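Local coordinates for fatty acid-binding protein homolog (Ascaris suum, PDB 6I8X) that binds fatty acids inside a beta-barrel and may sequester potentially toxic ones and their peroxidation products, or help maintain the impermeable lipid layer of the eggshell, at residues K50-A55 with D63-T68; P59-M64 with H75-L80; K71-K76 with E87-T92. All coordinates share one frame; numbering follows the deposited sequence.

Interaction 1 of 3, residues K50-A55 with D63-T68. With VCA (vaccenic acid), chain C.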
loop_
_atom_site.group_PDB
_atom_site.type_symbol
_atom_site.label_atom_id
_atom_site.label_comp_id
_atom_site.label_asym_id
_atom_site.label_seq_id
_atom_site.Cartn_x
_atom_site.Cartn_y
_atom_site.Cartn_z
ATOM N N LYS A 50 8.555 1.394 1.431
ATOM C CA LYS A 50 9.349 2.619 1.319
ATOM C C LYS A 50 8.539 3.639 0.603
ATOM O O LYS A 50 7.968 3.338 -0.431
ATOM C CB LYS A 50 10.685 2.393 0.594
ATOM C CG LYS A 50 11.659 1.524 1.343
ATOM C CD LYS A 50 13.020 1.451 0.605
ATOM C CE LYS A 50 14.045 0.706 1.406
ATOM N NZ LYS A 50 15.259 0.388 0.603
ATOM N N PHE A 51 8.437 4.820 1.184
ATOM C CA PHE A 51 7.753 5.980 0.611
ATOM C C PHE A 51 8.764 7.115 0.621
ATOM O O PHE A 51 9.391 7.380 1.648
ATOM C CB PHE A 51 6.539 6.383 1.466
ATOM C CG PHE A 51 5.358 5.444 1.416
ATOM C CD1 PHE A 51 5.269 4.363 2.293
ATOM C CD2 PHE A 51 4.302 5.673 0.535
ATOM C CE1 PHE A 51 4.150 3.512 2.279
ATOM C CE2 PHE A 51 3.186 4.816 0.515
ATOM C CZ PHE A 51 3.106 3.759 1.404
ATOM N N ARG A 52 8.963 7.754 -0.528
ATOM C CA ARG A 52 9.861 8.897 -0.614
ATOM C C ARG A 52 9.355 9.932 -1.622
ATOM O O ARG A 52 8.509 9.604 -2.459
ATOM C CB ARG A 52 11.295 8.444 -0.955
ATOM C CG ARG A 52 11.466 7.861 -2.356
ATOM C CD ARG A 52 12.925 7.661 -2.678
ATOM N NE ARG A 52 13.114 7.080 -4.009
ATOM C CZ ARG A 52 13.198 5.774 -4.259
ATOM N NH1 ARG A 52 13.096 4.889 -3.271
ATOM N NH2 ARG A 52 13.371 5.343 -5.504
ATOM N N ASN A 53 9.929 11.160 -1.578
ATOM C CA ASN A 53 9.704 12.211 -2.570
ATOM C C ASN A 53 10.345 11.630 -3.832
ATOM O O ASN A 53 11.361 10.945 -3.721
ATOM C CB ASN A 53 10.436 13.503 -2.176
ATOM C CG ASN A 53 9.859 14.189 -0.968
ATOM O OD1 ASN A 53 8.798 14.773 -1.032
ATOM N ND2 ASN A 53 10.529 14.109 0.169
ATOM N N ALA A 54 9.731 11.823 -5.004
ATOM C CA ALA A 54 10.246 11.252 -6.260
ATOM C C ALA A 54 11.725 11.556 -6.515
ATOM O O ALA A 54 12.123 12.717 -6.488
ATOM C CB ALA A 54 9.402 11.713 -7.438
ATOM N N ALA A 55 12.526 10.506 -6.792
ATOM C CA ALA A 55 13.960 10.614 -7.088
ATOM C C ALA A 55 14.228 11.553 -8.280
ATOM O O ALA A 55 15.313 12.123 -8.381
ATOM C CB ALA A 55 14.541 9.237 -7.355
ATOM N N ASP A 63 7.619 8.208 -4.851
ATOM C CA ASP A 63 8.002 6.843 -5.175
ATOM C C ASP A 63 7.609 5.963 -4.003
ATOM O O ASP A 63 7.708 6.378 -2.844
ATOM C CB ASP A 63 9.519 6.700 -5.415
ATOM C CG ASP A 63 10.088 7.566 -6.503
ATOM O OD1 ASP A 63 9.339 7.894 -7.462
ATOM O OD2 ASP A 63 11.282 7.919 -6.409
ATOM N N MET A 64 7.165 4.768 -4.295
ATOM C CA MET A 64 6.879 3.796 -3.253
ATOM C C MET A 64 7.323 2.414 -3.724
ATOM O O MET A 64 7.206 2.060 -4.897
ATOM C CB MET A 64 5.435 3.856 -2.680
ATOM C CG MET A 64 4.462 2.835 -3.238
ATOM S SD MET A 64 4.443 1.178 -2.461
ATOM C CE MET A 64 3.341 1.425 -1.150
ATOM N N GLU A 65 7.863 1.658 -2.796
ATOM C CA GLU A 65 8.336 0.304 -3.041
ATOM C C GLU A 65 7.732 -0.625 -2.029
ATOM O O GLU A 65 7.610 -0.277 -0.859
ATOM C CB GLU A 65 9.879 0.242 -2.910
ATOM C CG GLU A 65 10.618 1.114 -3.914
ATOM C CD GLU A 65 12.127 1.012 -3.888
ATOM O OE1 GLU A 65 12.746 1.487 -2.908
ATOM O OE2 GLU A 65 12.696 0.500 -4.877
ATOM N N ASN A 66 7.407 -1.822 -2.469
ATOM C CA ASN A 66 7.000 -2.931 -1.626
ATOM C C ASN A 66 8.080 -3.958 -1.863
ATOM O O ASN A 66 8.163 -4.497 -2.963
ATOM C CB ASN A 66 5.670 -3.523 -2.060
ATOM C CG ASN A 66 4.494 -2.911 -1.394
ATOM O OD1 ASN A 66 4.426 -2.838 -0.180
ATOM N ND2 ASN A 66 3.519 -2.518 -2.180
ATOM N N LEU A 67 8.950 -4.165 -0.873
ATOM C CA LEU A 67 10.045 -5.132 -0.931
ATOM C C LEU A 67 9.663 -6.329 -0.081
ATOM O O LEU A 67 9.437 -6.182 1.115
ATOM C CB LEU A 67 11.386 -4.500 -0.456
ATOM C CG LEU A 67 11.800 -3.167 -1.121
ATOM C CD1 LEU A 67 13.114 -2.654 -0.548
ATOM C CD2 LEU A 67 11.888 -3.292 -2.681
ATOM N N THR A 68 9.481 -7.493 -0.710
ATOM C CA THR A 68 9.094 -8.710 0.032
ATOM C C THR A 68 10.126 -9.800 -0.206
ATOM O O THR A 68 11.060 -9.585 -0.969
ATOM C CB THR A 68 7.616 -9.154 -0.221
ATOM O OG1 THR A 68 7.558 -10.024 -1.342
ATOM C CG2 THR A 68 6.624 -7.961 -0.410
HETATM O O2 VCA C . 1.077 -4.914 0.747
HETATM C C1 VCA C . 1.518 -5.897 1.499
HETATM O O1 VCA C . 2.197 -5.721 2.481
HETATM C C2 VCA C . 1.096 -7.265 1.043
HETATM C C3 VCA C . 2.146 -8.359 1.205
HETATM C C4 VCA C . 1.814 -9.606 0.401
HETATM C C5 VCA C . 2.736 -10.787 0.627
HETATM C C6 VCA C . 3.943 -10.809 -0.289
HETATM C C7 VCA C . 4.944 -11.883 0.089
HETATM C C8 VCA C . 4.656 -13.299 -0.385
HETATM C C9 VCA C . 5.092 -13.584 -1.809
HETATM C C10 VCA C . 4.670 -14.975 -2.293
HETATM C C11 VCA C . 4.428 -15.050 -3.771
HETATM C C12 VCA C . 3.420 -14.494 -4.420
HETATM C C13 VCA C . 2.322 -13.669 -3.812
HETATM C C14 VCA C . 1.169 -13.377 -4.772
HETATM C C15 VCA C . -0.020 -12.684 -4.124
HETATM C C16 VCA C . 0.280 -11.340 -3.470
HETATM C C17 VCA C . -0.952 -10.652 -2.911
HETATM C C18 VCA C . -0.725 -9.202 -2.577
#
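With CG wedged between the backbone N and the carbonyl carbon (chi1 67°) and the chain extended as far as NE, R52 lays its guanidinium across D63, whose own CG stands beside its backbone N (chi1 -58°). The two residues face each other in an antiparallel beta hairpin of the fatty acid-binding protein barrel, formed by strands 47-53 and 62-68. Backbone bonds join K50 with E65 and R52 with D63 in both directions, and F51 with M64 is the non-hydrogen-bonded pair between them.

On the face bearing K50, R52, D63 and E65, a salt-bridge network runs across the strands. R52 NE lies 3.1 Å from D63 OD2, with the carboxylate plane turned 79° from the guanidinium and D63 CB over one of its faces. At the guanidinium edge, R52 NH1 makes a longer, weak bond of 3.4 Å to E65 OE1, while E65 OE2 is taken by H74. R52 also touches a bound tris(hydroxyethyl)aminomethane.

On the other face F51 and M64 run side by side, M64 CE resting 3.5 Å from F51 CZ, and the M64 sulfur stands farther off above the ring in a Met-aromatic contact; F98 packs on both. Farther along segment 63-68, T68 OG1 comes within 3.5 Å of C7 of vaccenic acid. Beyond the first strand, A55 N donates to the syn side of D63 OD2 at 2.9 Å, somewhat out of the carboxylate plane.

Interaction 2 of 3, residues P59-M64 with H75-L80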
loop_
_atom_site.group_PDB
_atom_site.type_symbol
_atom_site.label_atom_id
_atom_site.label_comp_id
_atom_site.label_asym_id
_atom_site.label_seq_id
_atom_site.Cartn_x
_atom_site.Cartn_y
_atom_site.Cartn_z
ATOM N N PRO A 59 8.222 18.151 -7.758
ATOM C CA PRO A 59 7.463 18.421 -6.515
ATOM C C PRO A 59 6.079 17.753 -6.487
ATOM O O PRO A 59 5.422 17.658 -7.529
ATOM C CB PRO A 59 7.347 19.953 -6.493
ATOM C CG PRO A 59 7.490 20.359 -7.920
ATOM C CD PRO A 59 8.458 19.397 -8.524
ATOM N N ASP A 60 5.649 17.290 -5.279
ATOM C CA ASP A 60 4.373 16.586 -5.016
ATOM C C ASP A 60 4.229 15.275 -5.832
ATOM O O ASP A 60 3.122 14.761 -6.026
ATOM C CB ASP A 60 3.143 17.504 -5.165
ATOM C CG ASP A 60 2.904 18.406 -3.962
ATOM O OD1 ASP A 60 3.589 18.219 -2.931
ATOM O OD2 ASP A 60 2.001 19.282 -4.041
ATOM N N ARG A 61 5.370 14.733 -6.270
ATOM C CA ARG A 61 5.466 13.422 -6.895
ATOM C C ARG A 61 6.267 12.519 -5.971
ATOM O O ARG A 61 7.193 12.983 -5.279
ATOM C CB ARG A 61 5.990 13.459 -8.332
ATOM C CG ARG A 61 4.956 14.110 -9.219
ATOM C CD ARG A 61 4.813 13.460 -10.559
ATOM N NE ARG A 61 3.719 14.087 -11.293
ATOM C CZ ARG A 61 2.624 13.458 -11.694
ATOM N NH1 ARG A 61 2.484 12.154 -11.487
ATOM N NH2 ARG A 61 1.686 14.113 -12.365
ATOM N N TYR A 62 5.849 11.241 -5.894
ATOM C CA TYR A 62 6.422 10.271 -4.968
ATOM C C TYR A 62 6.808 8.959 -5.591
ATOM O O TYR A 62 6.353 8.607 -6.680
ATOM C CB TYR A 62 5.403 10.010 -3.837
ATOM C CG TYR A 62 5.015 11.285 -3.133
ATOM C CD1 TYR A 62 5.805 11.799 -2.106
ATOM C CD2 TYR A 62 3.942 12.059 -3.588
ATOM C CE1 TYR A 62 5.528 13.033 -1.534
ATOM C CE2 TYR A 62 3.666 13.306 -3.031
ATOM C CZ TYR A 62 4.468 13.791 -2.008
ATOM O OH TYR A 62 4.205 14.992 -1.416
ATOM N N ASP A 63 7.619 8.208 -4.851
ATOM C CA ASP A 63 8.002 6.843 -5.175
ATOM C C ASP A 63 7.609 5.963 -4.003
ATOM O O ASP A 63 7.708 6.378 -2.844
ATOM C CB ASP A 63 9.519 6.700 -5.415
ATOM C CG ASP A 63 10.088 7.566 -6.503
ATOM O OD1 ASP A 63 9.339 7.894 -7.462
ATOM O OD2 ASP A 63 11.282 7.919 -6.409
ATOM N N MET A 64 7.165 4.768 -4.295
ATOM C CA MET A 64 6.879 3.796 -3.253
ATOM C C MET A 64 7.323 2.414 -3.724
ATOM O O MET A 64 7.206 2.060 -4.897
ATOM C CB MET A 64 5.435 3.856 -2.680
ATOM C CG MET A 64 4.462 2.835 -3.238
ATOM S SD MET A 64 4.443 1.178 -2.461
ATOM C CE MET A 64 3.341 1.425 -1.150
ATOM N N HIS A 75 6.818 1.665 -7.740
ATOM C CA HIS A 75 5.932 2.673 -8.337
ATOM C C HIS A 75 6.619 4.039 -8.282
ATOM O O HIS A 75 6.795 4.597 -7.204
ATOM C CB HIS A 75 4.568 2.662 -7.624
ATOM C CG HIS A 75 3.977 1.285 -7.515
ATOM N ND1 HIS A 75 3.997 0.394 -8.587
ATOM C CD2 HIS A 75 3.365 0.686 -6.463
ATOM C CE1 HIS A 75 3.413 -0.707 -8.145
ATOM N NE2 HIS A 75 2.982 -0.566 -6.887
ATOM N N LYS A 76 7.055 4.540 -9.451
ATOM C CA LYS A 76 7.811 5.790 -9.578
ATOM C C LYS A 76 7.041 6.954 -10.153
ATOM O O LYS A 76 6.312 6.799 -11.133
ATOM C CB LYS A 76 9.090 5.573 -10.411
ATOM C CG LYS A 76 9.955 4.371 -9.988
ATOM C CD LYS A 76 10.761 4.630 -8.713
ATOM C CE LYS A 76 11.921 3.672 -8.573
ATOM N NZ LYS A 76 12.947 3.869 -9.641
ATOM N N ASP A 77 7.268 8.142 -9.564
ATOM C CA ASP A 77 6.725 9.439 -9.958
ATOM C C ASP A 77 5.210 9.540 -9.938
ATOM O O ASP A 77 4.628 10.121 -10.857
ATOM C CB ASP A 77 7.271 9.868 -11.341
ATOM C CG ASP A 77 8.546 10.641 -11.217
ATOM O OD1 ASP A 77 8.507 11.743 -10.637
ATOM O OD2 ASP A 77 9.590 10.126 -11.650
ATOM N N TRP A 78 4.575 9.024 -8.892
ATOM C CA TRP A 78 3.124 9.141 -8.798
ATOM C C TRP A 78 2.681 10.391 -7.992
ATOM O O TRP A 78 3.460 10.947 -7.220
ATOM C CB TRP A 78 2.466 7.855 -8.288
ATOM C CG TRP A 78 3.001 7.377 -6.968
ATOM C CD1 TRP A 78 3.947 6.414 -6.773
ATOM C CD2 TRP A 78 2.593 7.813 -5.659
ATOM N NE1 TRP A 78 4.159 6.228 -5.432
ATOM C CE2 TRP A 78 3.370 7.099 -4.723
ATOM C CE3 TRP A 78 1.658 8.758 -5.187
ATOM C CZ2 TRP A 78 3.261 7.305 -3.341
ATOM C CZ3 TRP A 78 1.576 8.995 -3.823
ATOM C CH2 TRP A 78 2.356 8.259 -2.910
ATOM N N ALA A 79 1.448 10.834 -8.208
ATOM C CA ALA A 79 0.884 11.967 -7.499
ATOM C C ALA A 79 -0.373 11.508 -6.767
ATOM O O ALA A 79 -1.048 10.572 -7.221
ATOM C CB ALA A 79 0.539 13.081 -8.490
ATOM N N LEU A 80 -0.696 12.152 -5.637
ATOM C CA LEU A 80 -1.924 11.849 -4.890
ATOM C C LEU A 80 -3.169 12.249 -5.733
ATOM O O LEU A 80 -3.204 13.336 -6.334
ATOM C CB LEU A 80 -1.908 12.531 -3.505
ATOM C CG LEU A 80 -0.860 11.976 -2.494
ATOM C CD1 LEU A 80 -0.679 12.912 -1.304
ATOM C CD2 LEU A 80 -1.230 10.584 -1.993
HETATM O O HOH W 1 0.672 14.776 -4.919
HETATM O O HOH W 2 11.016 9.260 -9.359
#
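Y62 sets its CB over the six-membered ring of W78, 3.6 Å from the ring centroid in a CH-pi contact, while the two aromatic planes stand 40° apart. This is the dense side of a G1 beta bulge, in which D77 and W78 together face Y62 and the register of the hairpin slips by one. W78 can turn its indole under Y62 because its CG sits between backbone N and carbonyl carbon (chi1 56°); F98 stacks on the same indole, and a water at the edge of the Y62 ring joins D60 O to L80 N. Backbone bonds pair Y62 with W78 and M64 with H75 in both directions, and M64 CG meets the H75 ring at its edge, 4.0 Å from CD2.

The D63-D77 flank is polar and hydrated. There D77 N, at the corner of the chain, donates to D63 OD1 at 3.0 Å, and a water bridges that same oxygen to D77 OD2. R61 NH1 reaches D77 O at 3.0 Å with A79 CB over one guanidinium face, and its NH2 pairs with E82.

D63 OD1 thus accepts hydrogen bonds from a main-chain N-H and a water, a surrounding that would probably favour the ionised carboxylate.

Interaction 3 of 3, residues K71-K76 with E87-T92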
loop_
_atom_site.group_PDB
_atom_site.type_symbol
_atom_site.label_atom_id
_atom_site.label_comp_id
_atom_site.label_asym_id
_atom_site.label_seq_id
_atom_site.Cartn_x
_atom_site.Cartn_y
_atom_site.Cartn_z
ATOM N N LYS A 71 8.499 -11.372 -4.622
ATOM C CA LYS A 71 8.147 -10.279 -5.516
ATOM C C LYS A 71 8.368 -8.906 -4.895
ATOM O O LYS A 71 8.006 -8.688 -3.749
ATOM C CB LYS A 71 6.650 -10.434 -5.920
ATOM C CG LYS A 71 6.131 -9.491 -7.014
ATOM C CD LYS A 71 6.812 -9.703 -8.340
ATOM C CE LYS A 71 6.226 -8.827 -9.402
ATOM N NZ LYS A 71 6.945 -9.045 -10.679
ATOM N N ASP A 72 8.901 -7.968 -5.680
ATOM C CA ASP A 72 9.051 -6.560 -5.302
ATOM C C ASP A 72 8.295 -5.696 -6.306
ATOM O O ASP A 72 8.212 -6.067 -7.470
ATOM C CB ASP A 72 10.525 -6.135 -5.248
ATOM C CG ASP A 72 11.387 -6.927 -4.263
ATOM O OD1 ASP A 72 10.851 -7.363 -3.210
ATOM O OD2 ASP A 72 12.594 -7.125 -4.550
ATOM N N THR A 73 7.695 -4.585 -5.850
ATOM C CA THR A 73 7.027 -3.594 -6.707
ATOM C C THR A 73 7.732 -2.256 -6.542
ATOM O O THR A 73 8.323 -1.989 -5.496
ATOM C CB THR A 73 5.492 -3.523 -6.528
ATOM O OG1 THR A 73 5.139 -3.030 -5.244
ATOM C CG2 THR A 73 4.804 -4.837 -6.800
ATOM N N HIS A 74 7.743 -1.446 -7.606
ATOM C CA HIS A 74 8.420 -0.152 -7.627
ATOM C C HIS A 74 7.573 0.812 -8.445
ATOM O O HIS A 74 7.589 0.771 -9.685
ATOM C CB HIS A 74 9.841 -0.262 -8.229
ATOM C CG HIS A 74 10.650 -1.420 -7.733
ATOM N ND1 HIS A 74 11.531 -1.287 -6.665
ATOM C CD2 HIS A 74 10.713 -2.692 -8.196
ATOM C CE1 HIS A 74 12.094 -2.475 -6.518
ATOM N NE2 HIS A 74 11.631 -3.352 -7.413
ATOM N N HIS A 75 6.818 1.665 -7.740
ATOM C CA HIS A 75 5.932 2.673 -8.337
ATOM C C HIS A 75 6.619 4.039 -8.282
ATOM O O HIS A 75 6.795 4.597 -7.204
ATOM C CB HIS A 75 4.568 2.662 -7.624
ATOM C CG HIS A 75 3.977 1.285 -7.515
ATOM N ND1 HIS A 75 3.997 0.394 -8.587
ATOM C CD2 HIS A 75 3.365 0.686 -6.463
ATOM C CE1 HIS A 75 3.413 -0.707 -8.145
ATOM N NE2 HIS A 75 2.982 -0.566 -6.887
ATOM N N LYS A 76 7.055 4.540 -9.451
ATOM C CA LYS A 76 7.811 5.790 -9.578
ATOM C C LYS A 76 7.041 6.954 -10.153
ATOM O O LYS A 76 6.312 6.799 -11.133
ATOM C CB LYS A 76 9.090 5.573 -10.411
ATOM C CG LYS A 76 9.955 4.371 -9.988
ATOM C CD LYS A 76 10.761 4.630 -8.713
ATOM C CE LYS A 76 11.921 3.672 -8.573
ATOM N NZ LYS A 76 12.947 3.869 -9.641
ATOM N N GLU A 87 2.679 -3.018 -12.494
ATOM C CA GLU A 87 2.679 -4.381 -12.025
ATOM C C GLU A 87 2.557 -4.370 -10.496
ATOM O O GLU A 87 3.249 -3.600 -9.807
ATOM C CB GLU A 87 3.948 -5.115 -12.491
ATOM C CG GLU A 87 3.945 -6.592 -12.136
ATOM C CD GLU A 87 5.095 -7.418 -12.676
ATOM O OE1 GLU A 87 6.265 -7.016 -12.488
ATOM O OE2 GLU A 87 4.827 -8.519 -13.208
ATOM N N ALA A 88 1.653 -5.226 -9.979
ATOM C CA ALA A 88 1.421 -5.377 -8.553
ATOM C C ALA A 88 2.116 -6.651 -8.060
ATOM O O ALA A 88 2.763 -7.337 -8.866
ATOM C CB ALA A 88 -0.072 -5.402 -8.256
ATOM N N LEU A 89 2.026 -6.933 -6.739
ATOM C CA LEU A 89 2.680 -8.061 -6.052
ATOM C C LEU A 89 2.221 -9.453 -6.523
ATOM O O LEU A 89 2.942 -10.431 -6.334
ATOM C CB LEU A 89 2.541 -7.930 -4.521
ATOM C CG LEU A 89 3.411 -6.869 -3.830
ATOM C CD1 LEU A 89 2.967 -6.685 -2.399
ATOM C CD2 LEU A 89 4.900 -7.217 -3.904
ATOM N N ASP A 90 1.054 -9.525 -7.180
ATOM C CA ASP A 90 0.504 -10.752 -7.730
ATOM C C ASP A 90 1.043 -11.012 -9.151
ATOM O O ASP A 90 0.621 -11.977 -9.798
ATOM C CB ASP A 90 -1.036 -10.688 -7.695
ATOM C CG ASP A 90 -1.696 -9.567 -8.491
ATOM O OD1 ASP A 90 -0.967 -8.731 -9.066
ATOM O OD2 ASP A 90 -2.949 -9.534 -8.547
ATOM N N SER A 91 1.990 -10.155 -9.623
ATOM C CA SER A 91 2.661 -10.188 -10.940
ATOM C C SER A 91 1.738 -9.861 -12.112
ATOM O O SER A 91 2.027 -10.224 -13.260
ATOM C CB SER A 91 3.401 -11.506 -11.178
ATOM O OG SER A 91 4.516 -11.603 -10.312
ATOM N N THR A 92 0.651 -9.142 -11.832
ATOM C CA THR A 92 -0.298 -8.713 -12.855
ATOM C C THR A 92 -0.352 -7.172 -12.875
ATOM O O THR A 92 0.124 -6.518 -11.945
ATOM C CB THR A 92 -1.699 -9.347 -12.617
ATOM O OG1 THR A 92 -2.307 -8.741 -11.464
ATOM C CG2 THR A 92 -1.657 -10.880 -12.469
HETATM O O HOH W 3 5.817 -2.554 -9.824
#
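The turn between strands 84-87 and 93-100 packs against segment 71-76, on strand 72-78, at the place where the sheet of this fatty acid-binding protein barrel has its two outermost strands. The connecting loop is a type I beta turn from A88 to S91, overlapped by an Asx turn, D90 OD1 accepting from T92 N; T92 OG1 donates to the same oxygen at 2.7 Å. Both donors approach from one face of the carboxylate, and its other oxygen, OD2, is held by H94.

K71 runs along the loop. Its CG points away from the backbone N (chi1 -172°) and the chain bends at the next bond (chi2 64°), which carries it past L89 O, 3.4 Å from CG, and past S91 OG, equally near to CE. The ammonium then forms a salt bridge, NZ to E87 OE1 at 2.8 Å, its hydrogen bond weak in geometry, with the two side chains crossing at about a right angle.

Beside this charged pair, T73 CG2 lies against the peptide between A88 and L89, 3.5 Å from L89 N, and meets L89 CD2 at 3.7 Å; L89 also touches the bound vaccenic acid. H75 presents its ring edge to the loop, CE1 lying 3.3 Å from E87 O, and its ND1 is hydrogen-bonded to D86. Main chain meets main chain here through a water, which donates to E87 O and accepts from H74 N. Strand 62-68 pairs with the other edge of strand 72-78, and strand 93-100 flanks the loop, with I96 against H75 and Q93 against E87.

Overall arrangement
The three contacts lie in neighbouring parts of one antiparallel sheet. Interactions 1 and 2 share strand 62-68, with D63 and M64 common to both, and their centres lie about 9 Å apart. Interaction 1 closes before interaction 3 opens; interactions 2 and 3 overlap on strand 72-78, sharing H75 and K76. Interaction 3 is about 15 Å from interaction 2 and 12 Å from interaction 1, centre to centre. Together they run from hairpin 47-53/62-68, through hairpin 62-68/72-78 with its bulge, to the junction with the loop after strand 84-87. Successive hairpins thus build the barrel wall, and residues of interactions 1 and 3 reach the vaccenic acid in its interior.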